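Long-range contacts in adenosyl-chloride synthase (Thermotoga maritima, PDB 2ZBV), which binds adenosine between subunits and probably cleaves S-adenosyl-L-methionine, as do the SAM hydrolases and SAM-dependent halogenases of its family: residues F41-A46 against E156-R161; V66-V71 against P91-L96; A46-Y51 against L96-E101. All coordinates share one frame; numbering follows the deposited sequence.

Interaction 1: F41-A46 against E156-R161; sequences FNVRKA and EVLKMR. With ADN (adenosine), chain D.
L158 and R44 carry this surface contact, in which the first turn of helix 43-54 meets an extended loop. One methyl of L158, CD1, lies against the helix backbone, 3.7 Å from R44 CA. The other branch reaches V43, where L158 CD2 and V43 CG2 approach to 4.2 Å. R44 then extends over the loop: its CG stands opposite the backbone N (chi1 -176°), which sends the chain off the helix, and a bend at chi3 turns the guanidinium back to the loop backbone. There NH2 of R44 makes a weak hydrogen bond to the carbonyl O of K159, 3.4 Å long and only 133° at the hydrogen. Selenomethionine M160 runs past R44 in the opposite sense, its CG at the guanidinium edge and in its plane, although its poor order makes the finer detail doubtful.

A second shell fixes the start of the helix. N42 is its N-cap: the side-chain OD1 of N42 accepts from K45 N at 2.8 Å, with the donor 44° out of the carbonyl plane. K45, whose CB points away from the loop, ends in a salt bridge from NZ to E39.

Just before this cap, F41 leaves the loop contact altogether and turns to the ligand. Its CE1 comes within 3.4 Å of C4 of the adenine, the ring being inclined to the base, while the ribose O2' lies in the ring plane at its edge. With L244 of the second subunit packed on the same phenylalanine, the capped helix start leads directly into the adenosine pocket shared between subunits.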
loop_
_atom_site.group_PDB
_atom_site.type_symbol
_atom_site.label_atom_id
_atom_site.label_comp_id
_atom_site.label_asym_id
_atom_site.label_seq_id
_atom_site.Cartn_x
_atom_site.Cartn_y
_atom_site.Cartn_z
ATOM N N PHE A 41 0.240 16.672 -6.088
ATOM C CA PHE A 41 0.997 17.718 -6.772
ATOM C C PHE A 41 2.286 18.172 -6.099
ATOM O O PHE A 41 2.927 19.111 -6.577
ATOM C CB PHE A 41 0.112 18.962 -6.992
ATOM C CG PHE A 41 -1.373 18.672 -7.014
ATOM C CD1 PHE A 41 -1.906 17.724 -7.880
ATOM C CD2 PHE A 41 -2.234 19.339 -6.142
ATOM C CE1 PHE A 41 -3.269 17.443 -7.875
ATOM C CE2 PHE A 41 -3.606 19.067 -6.130
ATOM C CZ PHE A 41 -4.122 18.114 -7.001
ATOM N N ASN A 42 2.696 17.524 -5.012
ATOM C CA ASN A 42 3.903 17.988 -4.326
ATOM C C ASN A 42 5.215 17.535 -4.969
ATOM O O ASN A 42 5.893 16.622 -4.471
ATOM C CB ASN A 42 3.884 17.566 -2.855
ATOM C CG ASN A 42 4.792 18.428 -1.998
ATOM O OD1 ASN A 42 5.875 18.815 -2.427
ATOM N ND2 ASN A 42 4.358 18.724 -0.778
ATOM N N VAL A 43 5.578 18.194 -6.066
ATOM C CA VAL A 43 6.802 17.861 -6.778
ATOM C C VAL A 43 8.047 18.107 -5.925
ATOM O O VAL A 43 9.023 17.376 -6.026
ATOM C CB VAL A 43 6.911 18.661 -8.106
ATOM C CG1 VAL A 43 5.785 18.261 -9.049
ATOM C CG2 VAL A 43 6.846 20.140 -7.824
ATOM N N ARG A 44 8.024 19.131 -5.082
ATOM C CA ARG A 44 9.184 19.405 -4.229
ATOM C C ARG A 44 9.477 18.204 -3.328
ATOM O O ARG A 44 10.628 17.773 -3.208
ATOM C CB ARG A 44 8.949 20.648 -3.365
ATOM C CG ARG A 44 10.166 21.036 -2.514
ATOM C CD ARG A 44 9.964 22.386 -1.842
ATOM N NE ARG A 44 9.733 23.452 -2.818
ATOM C CZ ARG A 44 10.663 23.940 -3.636
ATOM N NH1 ARG A 44 11.902 23.466 -3.602
ATOM N NH2 ARG A 44 10.350 24.899 -4.500
ATOM N N LYS A 45 8.434 17.672 -2.694
ATOM C CA LYS A 45 8.582 16.509 -1.815
ATOM C C LYS A 45 9.049 15.300 -2.628
ATOM O O LYS A 45 9.973 14.579 -2.236
ATOM C CB LYS A 45 7.245 16.189 -1.134
ATOM C CG LYS A 45 7.094 14.727 -0.703
ATOM C CD LYS A 45 8.131 14.322 0.326
ATOM C CE LYS A 45 7.557 14.351 1.727
ATOM N NZ LYS A 45 6.445 13.371 1.924
ATOM N N ALA A 46 8.407 15.079 -3.764
ATOM C CA ALA A 46 8.778 13.960 -4.620
ATOM C C ALA A 46 10.254 14.034 -5.056
ATOM O O ALA A 46 10.931 13.010 -5.119
ATOM C CB ALA A 46 7.863 13.919 -5.855
ATOM N N GLU A 156 13.616 22.138 -16.425
ATOM C CA GLU A 156 13.089 23.022 -15.390
ATOM C C GLU A 156 13.703 22.666 -14.044
ATOM O O GLU A 156 13.841 21.494 -13.707
ATOM C CB GLU A 156 11.564 22.908 -15.306
ATOM C CG GLU A 156 10.823 23.507 -16.498
ATOM C CD GLU A 156 11.026 25.010 -16.618
ATOM O OE1 GLU A 156 10.685 25.734 -15.659
ATOM O OE2 GLU A 156 11.530 25.469 -17.667
ATOM N N VAL A 157 14.070 23.684 -13.278
ATOM C CA VAL A 157 14.679 23.474 -11.975
ATOM C C VAL A 157 13.862 24.121 -10.867
ATOM O O VAL A 157 13.370 25.234 -11.023
ATOM C CB VAL A 157 16.107 24.063 -11.933
ATOM C CG1 VAL A 157 16.696 23.910 -10.542
ATOM C CG2 VAL A 157 16.987 23.361 -12.964
ATOM N N LEU A 158 13.717 23.409 -9.753
ATOM C CA LEU A 158 12.987 23.921 -8.603
ATOM C C LEU A 158 13.893 24.869 -7.832
ATOM O O LEU A 158 15.004 24.498 -7.445
ATOM C CB LEU A 158 12.570 22.780 -7.670
ATOM C CG LEU A 158 11.424 21.867 -8.101
ATOM C CD1 LEU A 158 11.178 20.821 -7.017
ATOM C CD2 LEU A 158 10.169 22.700 -8.330
ATOM N N LYS A 159 13.430 26.091 -7.611
ATOM C CA LYS A 159 14.227 27.053 -6.867
ATOM C C LYS A 159 14.330 26.589 -5.422
ATOM O O LYS A 159 13.322 26.464 -4.731
ATOM C CB LYS A 159 13.589 28.446 -6.928
ATOM C CG LYS A 159 13.689 29.112 -8.294
ATOM C CD LYS A 159 13.052 30.495 -8.290
ATOM C CE LYS A 159 13.179 31.160 -9.652
ATOM N NZ LYS A 159 12.566 30.326 -10.726
HETATM N N MSE A 160 15.551 26.319 -4.974
HETATM C CA MSE A 160 15.773 25.871 -3.605
HETATM C C MSE A 160 16.937 26.610 -2.974
HETATM O O MSE A 160 17.983 26.781 -3.597
HETATM C CB MSE A 160 16.092 24.379 -3.566
HETATM C CG MSE A 160 15.137 23.491 -4.321
HETATM SE SE MSE A 160 15.613 21.642 -4.034
HETATM C CE MSE A 160 13.893 20.986 -3.420
ATOM N N ARG A 161 16.756 27.036 -1.731
ATOM C CA ARG A 161 17.808 27.732 -1.005
ATOM C C ARG A 161 18.741 26.665 -0.439
ATOM O O ARG A 161 18.418 26.019 0.560
ATOM C CB ARG A 161 17.200 28.560 0.129
ATOM C CG ARG A 161 18.215 29.244 1.028
ATOM C CD ARG A 161 17.523 29.938 2.190
ATOM N NE ARG A 161 18.474 30.501 3.143
ATOM C CZ ARG A 161 19.328 31.483 2.863
ATOM N NH1 ARG A 161 19.354 32.022 1.650
ATOM N NH2 ARG A 161 20.155 31.926 3.799
HETATM O "O5'" ADN D . -1.764 12.107 -14.857
HETATM C "C5'" ADN D . -1.452 11.893 -13.476
HETATM C "C4'" ADN D . -1.239 13.240 -12.789
HETATM O "O4'" ADN D . -2.441 14.069 -12.816
HETATM C "C3'" ADN D . -0.865 13.102 -11.294
HETATM O "O3'" ADN D . 0.550 13.027 -11.131
HETATM C "C2'" ADN D . -1.500 14.359 -10.659
HETATM O "O2'" ADN D . -0.515 15.209 -10.071
HETATM C "C1'" ADN D . -2.245 15.064 -11.790
HETATM N N9 ADN D . -3.541 15.569 -11.303
HETATM C C8 ADN D . -4.619 14.802 -10.913
HETATM N N7 ADN D . -5.600 15.560 -10.531
HETATM C C5 ADN D . -5.231 16.855 -10.645
HETATM C C6 ADN D . -5.860 18.104 -10.382
HETATM N N6 ADN D . -7.160 18.152 -9.893
HETATM N N1 ADN D . -5.165 19.238 -10.620
HETATM C C2 ADN D . -3.903 19.214 -11.096
HETATM N N3 ADN D . -3.277 18.062 -11.356
HETATM C C4 ADN D . -3.895 16.878 -11.147
#

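Interaction 2: V66-V71 against P91-L96; sequences VVDYGV and PDNGVL. With ADN (adenosine), chain D.
The backbones of V67-D68 and P91-N93 run on from the ends of the parallel strands 62-66 and 87-91, with D68 CA and P91 CA 6.3 Å apart, before 66-71 closes into a type I turn from D68 to V71. A single direct hydrogen bond spans the gap: N93 ND2 gives to V67 O at 2.8 Å, within both the carbonyl plane and the amide plane. The other end of this amide is used too, since OD1 of N93 accepts from V95 N in an Asx turn, so both ends fix its rotation. A water joins N93 ND2, D68 OD1 and G70 N, and sits over one face of the Y69 ring. A second links Y69 OH to N93 O.

D68 slides past P91, its OD1 3.4 Å from P91 CB, while OD2 is held in a salt bridge by R75. On the opposite side of the peptide from V67 O, the backbone N of D68 donates a nearly straight bond (167°) to adenosine O3', 2.8 Å away. Thus the two sides of one short peptide run serve the ligand and the neighbouring loop.

F132 of helix 127-140 packs on V66, D68 and P91, whereas helix 43-54 sends V43 against V67 and N93.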
loop_
_atom_site.group_PDB
_atom_site.type_symbol
_atom_site.label_atom_id
_atom_site.label_comp_id
_atom_site.label_asym_id
_atom_site.label_seq_id
_atom_site.Cartn_x
_atom_site.Cartn_y
_atom_site.Cartn_z
ATOM N N VAL A 66 6.034 10.098 -11.613
ATOM C CA VAL A 66 4.894 10.855 -12.085
ATOM C C VAL A 66 4.087 11.613 -11.032
ATOM O O VAL A 66 3.155 11.077 -10.426
ATOM C CB VAL A 66 3.921 9.947 -12.890
ATOM C CG1 VAL A 66 2.845 10.796 -13.559
ATOM C CG2 VAL A 66 4.690 9.160 -13.949
ATOM N N VAL A 67 4.484 12.864 -10.823
ATOM C CA VAL A 67 3.802 13.822 -9.942
ATOM C C VAL A 67 3.723 14.883 -11.030
ATOM O O VAL A 67 4.663 15.653 -11.254
ATOM C CB VAL A 67 4.688 14.274 -8.779
ATOM C CG1 VAL A 67 3.926 15.273 -7.907
ATOM C CG2 VAL A 67 5.101 13.062 -7.952
ATOM N N ASP A 68 2.587 14.903 -11.711
ATOM C CA ASP A 68 2.428 15.735 -12.891
ATOM C C ASP A 68 1.165 16.601 -12.962
ATOM O O ASP A 68 0.258 16.323 -13.737
ATOM C CB ASP A 68 2.512 14.744 -14.063
ATOM C CG ASP A 68 2.581 15.396 -15.411
ATOM O OD1 ASP A 68 2.955 16.585 -15.504
ATOM O OD2 ASP A 68 2.280 14.675 -16.386
ATOM N N TYR A 69 1.115 17.669 -12.171
ATOM C CA TYR A 69 -0.063 18.544 -12.171
ATOM C C TYR A 69 -0.272 19.228 -13.522
ATOM O O TYR A 69 -1.385 19.639 -13.848
ATOM C CB TYR A 69 0.070 19.606 -11.073
ATOM C CG TYR A 69 1.299 20.483 -11.228
ATOM C CD1 TYR A 69 1.270 21.629 -12.021
ATOM C CD2 TYR A 69 2.499 20.141 -10.609
ATOM C CE1 TYR A 69 2.413 22.417 -12.199
ATOM C CE2 TYR A 69 3.645 20.913 -10.779
ATOM C CZ TYR A 69 3.598 22.046 -11.574
ATOM O OH TYR A 69 4.742 22.789 -11.758
ATOM N N GLY A 70 0.795 19.349 -14.308
ATOM C CA GLY A 70 0.691 20.002 -15.606
ATOM C C GLY A 70 0.429 19.028 -16.739
ATOM O O GLY A 70 0.633 19.348 -17.914
ATOM N N VAL A 71 -0.030 17.833 -16.385
ATOM C CA VAL A 71 -0.317 16.813 -17.376
ATOM C C VAL A 71 -1.254 17.389 -18.447
ATOM O O VAL A 71 -2.240 18.058 -18.133
ATOM C CB VAL A 71 -0.967 15.568 -16.709
ATOM C CG1 VAL A 71 -2.336 15.938 -16.116
ATOM C CG2 VAL A 71 -1.092 14.434 -17.716
ATOM N N PRO A 91 7.915 14.131 -16.004
ATOM C CA PRO A 91 7.518 15.386 -16.641
ATOM C C PRO A 91 8.604 16.409 -16.336
ATOM O O PRO A 91 9.280 16.319 -15.306
ATOM C CB PRO A 91 6.194 15.720 -15.953
ATOM C CG PRO A 91 6.371 15.135 -14.580
ATOM C CD PRO A 91 6.994 13.792 -14.901
ATOM N N ASP A 92 8.781 17.371 -17.233
ATOM C CA ASP A 92 9.786 18.413 -17.048
ATOM C C ASP A 92 9.220 19.519 -16.145
ATOM O O ASP A 92 9.032 20.653 -16.585
ATOM C CB ASP A 92 10.188 18.986 -18.420
ATOM C CG ASP A 92 11.226 20.088 -18.317
ATOM O OD1 ASP A 92 12.167 19.953 -17.504
ATOM O OD2 ASP A 92 11.108 21.088 -19.057
ATOM N N ASN A 93 8.949 19.186 -14.885
ATOM C CA ASN A 93 8.389 20.161 -13.949
ATOM C C ASN A 93 9.248 20.401 -12.713
ATOM O O ASN A 93 8.788 21.008 -11.746
ATOM C CB ASN A 93 6.992 19.724 -13.505
ATOM C CG ASN A 93 7.006 18.386 -12.778
ATOM O OD1 ASN A 93 8.072 17.866 -12.432
ATOM N ND2 ASN A 93 5.825 17.827 -12.544
ATOM N N GLY A 94 10.486 19.917 -12.732
ATOM C CA GLY A 94 11.360 20.123 -11.593
ATOM C C GLY A 94 11.464 18.951 -10.627
ATOM O O GLY A 94 12.275 18.992 -9.704
ATOM N N VAL A 95 10.659 17.907 -10.819
ATOM C CA VAL A 95 10.723 16.758 -9.917
ATOM C C VAL A 95 12.106 16.079 -9.927
ATOM O O VAL A 95 12.521 15.479 -8.931
ATOM C CB VAL A 95 9.597 15.717 -10.226
ATOM C CG1 VAL A 95 9.825 15.030 -11.586
ATOM C CG2 VAL A 95 9.531 14.687 -9.102
ATOM N N LEU A 96 12.835 16.201 -11.037
ATOM C CA LEU A 96 14.168 15.596 -11.143
ATOM C C LEU A 96 15.284 16.537 -10.702
ATOM O O LEU A 96 16.463 16.256 -10.929
ATOM C CB LEU A 96 14.440 15.143 -12.582
ATOM C CG LEU A 96 13.471 14.107 -13.160
ATOM C CD1 LEU A 96 13.902 13.721 -14.571
ATOM C CD2 LEU A 96 13.427 12.881 -12.245
HETATM O "O5'" ADN D . -1.764 12.107 -14.857
HETATM C "C5'" ADN D . -1.452 11.893 -13.476
HETATM C "C4'" ADN D . -1.239 13.240 -12.789
HETATM O "O4'" ADN D . -2.441 14.069 -12.816
HETATM C "C3'" ADN D . -0.865 13.102 -11.294
HETATM O "O3'" ADN D . 0.550 13.027 -11.131
HETATM C "C2'" ADN D . -1.500 14.359 -10.659
HETATM O "O2'" ADN D . -0.515 15.209 -10.071
HETATM C "C1'" ADN D . -2.245 15.064 -11.790
HETATM N N9 ADN D . -3.541 15.569 -11.303
HETATM C C8 ADN D . -4.619 14.802 -10.913
HETATM N N7 ADN D . -5.600 15.560 -10.531
HETATM C C5 ADN D . -5.231 16.855 -10.645
HETATM C C6 ADN D . -5.860 18.104 -10.382
HETATM N N6 ADN D . -7.160 18.152 -9.893
HETATM N N1 ADN D . -5.165 19.238 -10.620
HETATM C C2 ADN D . -3.903 19.214 -11.096
HETATM N N3 ADN D . -3.277 18.062 -11.356
HETATM C C4 ADN D . -3.895 16.878 -11.147
HETATM O O HOH W 1 3.629 18.585 -14.148
HETATM O O HOH W 2 6.945 22.351 -10.417
#

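Interaction 3: A46-Y51 against L96-E101; sequences ASHVLY and LTVVAE
This is a buried, mainly apolar helix-helix contact, S47, L50 and Y51 of helix 43-54 packing on V98 and V99 of helix 97-103 and on L96, at the N-cap position just before that helix. The short segments approach to 8.2 Å between axes, at 46° between their directions. V98 is central, its two methyls divided between Y51 on one hand and S47 and H48 on the other. CG1 abuts the root of the Y51 side chain, 3.5 Å from Y51 CB, and CG2 meets the hydroxyl of S47, 3.4 Å from S47 OG, and lies over one face of the H48 ring. That hydroxyl is hydrogen-bonded to R44 O one turn earlier, so its polar end has a partner within its own helix. Cutting V98 back to an alanine removes both methyls and is likely to open a gap between Y51 and S47 and to take one packing partner from the H48 ring.

Each helix belongs to a beta-alpha-beta crossover of the six-stranded sheet: helix 43-54 links the parallel strands 31-33 and 62-66, helix 97-103 links strands 87-91 and 105-110, and both lie on the same face. L50 fills the space between helix and sheet: its CG, anti to the backbone N (chi1 173°), carries CD2 to L96, where it is pressed tightly on L96 CD2 at 3.4 Å, and L50 CG lies 4.0 Å from V99 CG1. F88 of strand 87-91 receives all three of these side chains, and L5, F63 and V65 extend the floor beneath L50. V99 CG1 also reaches the Y51 backbone, 3.7 Å from Y51 CA, and approaches the Y51 ring at its edge. Between the helices a water donates to S47 O and accepts from V99 N, bridging the two backbones.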
loop_
_atom_site.group_PDB
_atom_site.type_symbol
_atom_site.label_atom_id
_atom_site.label_comp_id
_atom_site.label_asym_id
_atom_site.label_seq_id
_atom_site.Cartn_x
_atom_site.Cartn_y
_atom_site.Cartn_z
ATOM N N ALA A 46 8.407 15.079 -3.764
ATOM C CA ALA A 46 8.778 13.960 -4.620
ATOM C C ALA A 46 10.254 14.034 -5.056
ATOM O O ALA A 46 10.931 13.010 -5.119
ATOM C CB ALA A 46 7.863 13.919 -5.855
ATOM N N SER A 47 10.754 15.239 -5.334
ATOM C CA SER A 47 12.144 15.385 -5.784
ATOM C C SER A 47 13.105 14.877 -4.716
ATOM O O SER A 47 14.103 14.231 -5.025
ATOM C CB SER A 47 12.458 16.850 -6.162
ATOM O OG SER A 47 12.557 17.717 -5.038
ATOM N N HIS A 48 12.789 15.149 -3.454
ATOM C CA HIS A 48 13.615 14.682 -2.339
ATOM C C HIS A 48 13.514 13.171 -2.134
ATOM O O HIS A 48 14.533 12.489 -2.001
ATOM C CB HIS A 48 13.207 15.394 -1.050
ATOM C CG HIS A 48 13.661 16.817 -0.984
ATOM N ND1 HIS A 48 14.992 17.167 -0.922
ATOM C CD2 HIS A 48 12.963 17.978 -0.977
ATOM C CE1 HIS A 48 15.095 18.484 -0.879
ATOM N NE2 HIS A 48 13.878 19.000 -0.910
ATOM N N VAL A 49 12.287 12.653 -2.089
ATOM C CA VAL A 49 12.067 11.212 -1.909
ATOM C C VAL A 49 12.758 10.418 -3.021
ATOM O O VAL A 49 13.353 9.371 -2.775
ATOM C CB VAL A 49 10.555 10.847 -1.929
ATOM C CG1 VAL A 49 10.396 9.329 -1.871
ATOM C CG2 VAL A 49 9.835 11.481 -0.722
ATOM N N LEU A 50 12.671 10.927 -4.245
ATOM C CA LEU A 50 13.285 10.273 -5.403
ATOM C C LEU A 50 14.791 10.128 -5.219
ATOM O O LEU A 50 15.350 9.042 -5.364
ATOM C CB LEU A 50 13.021 11.091 -6.666
ATOM C CG LEU A 50 13.741 10.600 -7.924
ATOM C CD1 LEU A 50 13.199 9.233 -8.317
ATOM C CD2 LEU A 50 13.527 11.612 -9.058
ATOM N N TYR A 51 15.457 11.228 -4.903
ATOM C CA TYR A 51 16.901 11.166 -4.709
ATOM C C TYR A 51 17.291 10.176 -3.610
ATOM O O TYR A 51 18.100 9.279 -3.826
ATOM C CB TYR A 51 17.453 12.545 -4.367
ATOM C CG TYR A 51 18.890 12.488 -3.912
ATOM C CD1 TYR A 51 19.894 12.028 -4.766
ATOM C CD2 TYR A 51 19.244 12.855 -2.612
ATOM C CE1 TYR A 51 21.217 11.932 -4.336
ATOM C CE2 TYR A 51 20.567 12.760 -2.172
ATOM C CZ TYR A 51 21.543 12.298 -3.038
ATOM O OH TYR A 51 22.840 12.191 -2.602
ATOM N N LEU A 96 12.835 16.201 -11.037
ATOM C CA LEU A 96 14.168 15.596 -11.143
ATOM C C LEU A 96 15.284 16.537 -10.702
ATOM O O LEU A 96 16.463 16.256 -10.929
ATOM C CB LEU A 96 14.440 15.143 -12.582
ATOM C CG LEU A 96 13.471 14.107 -13.160
ATOM C CD1 LEU A 96 13.902 13.721 -14.571
ATOM C CD2 LEU A 96 13.427 12.881 -12.245
ATOM N N THR A 97 14.911 17.642 -10.064
ATOM C CA THR A 97 15.878 18.637 -9.607
ATOM C C THR A 97 16.999 18.101 -8.717
ATOM O O THR A 97 18.180 18.371 -8.972
ATOM C CB THR A 97 15.181 19.783 -8.845
ATOM O OG1 THR A 97 14.387 20.549 -9.752
ATOM C CG2 THR A 97 16.205 20.700 -8.189
ATOM N N VAL A 98 16.640 17.345 -7.679
ATOM C CA VAL A 98 17.639 16.827 -6.752
ATOM C C VAL A 98 18.585 15.785 -7.355
ATOM O O VAL A 98 19.797 15.891 -7.184
ATOM C CB VAL A 98 16.978 16.261 -5.464
ATOM C CG1 VAL A 98 18.053 15.963 -4.414
ATOM C CG2 VAL A 98 15.965 17.270 -4.901
ATOM N N VAL A 99 18.061 14.783 -8.059
ATOM C CA VAL A 99 18.955 13.788 -8.656
ATOM C C VAL A 99 19.887 14.448 -9.675
ATOM O O VAL A 99 21.064 14.098 -9.762
ATOM C CB VAL A 99 18.190 12.646 -9.360
ATOM C CG1 VAL A 99 17.553 11.735 -8.323
ATOM C CG2 VAL A 99 17.138 13.221 -10.317
ATOM N N ALA A 100 19.354 15.403 -10.437
ATOM C CA ALA A 100 20.143 16.133 -11.429
ATOM C C ALA A 100 21.298 16.868 -10.752
ATOM O O ALA A 100 22.428 16.844 -11.228
ATOM C CB ALA A 100 19.267 17.143 -12.163
ATOM N N GLU A 101 20.993 17.527 -9.641
ATOM C CA GLU A 101 21.983 18.294 -8.897
ATOM C C GLU A 101 23.001 17.423 -8.166
ATOM O O GLU A 101 24.189 17.743 -8.137
ATOM C CB GLU A 101 21.272 19.213 -7.895
ATOM C CG GLU A 101 22.194 19.951 -6.929
ATOM C CD GLU A 101 23.090 20.972 -7.615
ATOM O OE1 GLU A 101 23.908 21.610 -6.915
ATOM O OE2 GLU A 101 22.978 21.142 -8.850
HETATM O O HOH W 3 14.962 14.800 -7.753
#

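Interactions 1 and 3 share A46 and helix 43-54, and interactions 2 and 3 share L96. The loop 156-161 is tied to both other contacts: E156 N lies 2.8 Å from D92 OD1, and L158 N lies 2.9 Å from T97 OG1, each a probable hydrogen bond. A46 CB, meanwhile, touches V67 CG2 at 3.6 Å, joining the helix to the adenosine loop. Interactions 1 and 2, whose centres are about 9 Å apart, both reach adenosine, through F41 and through 66-71; interaction 3 stands back, the L96 side chain being about 13 Å from the ligand.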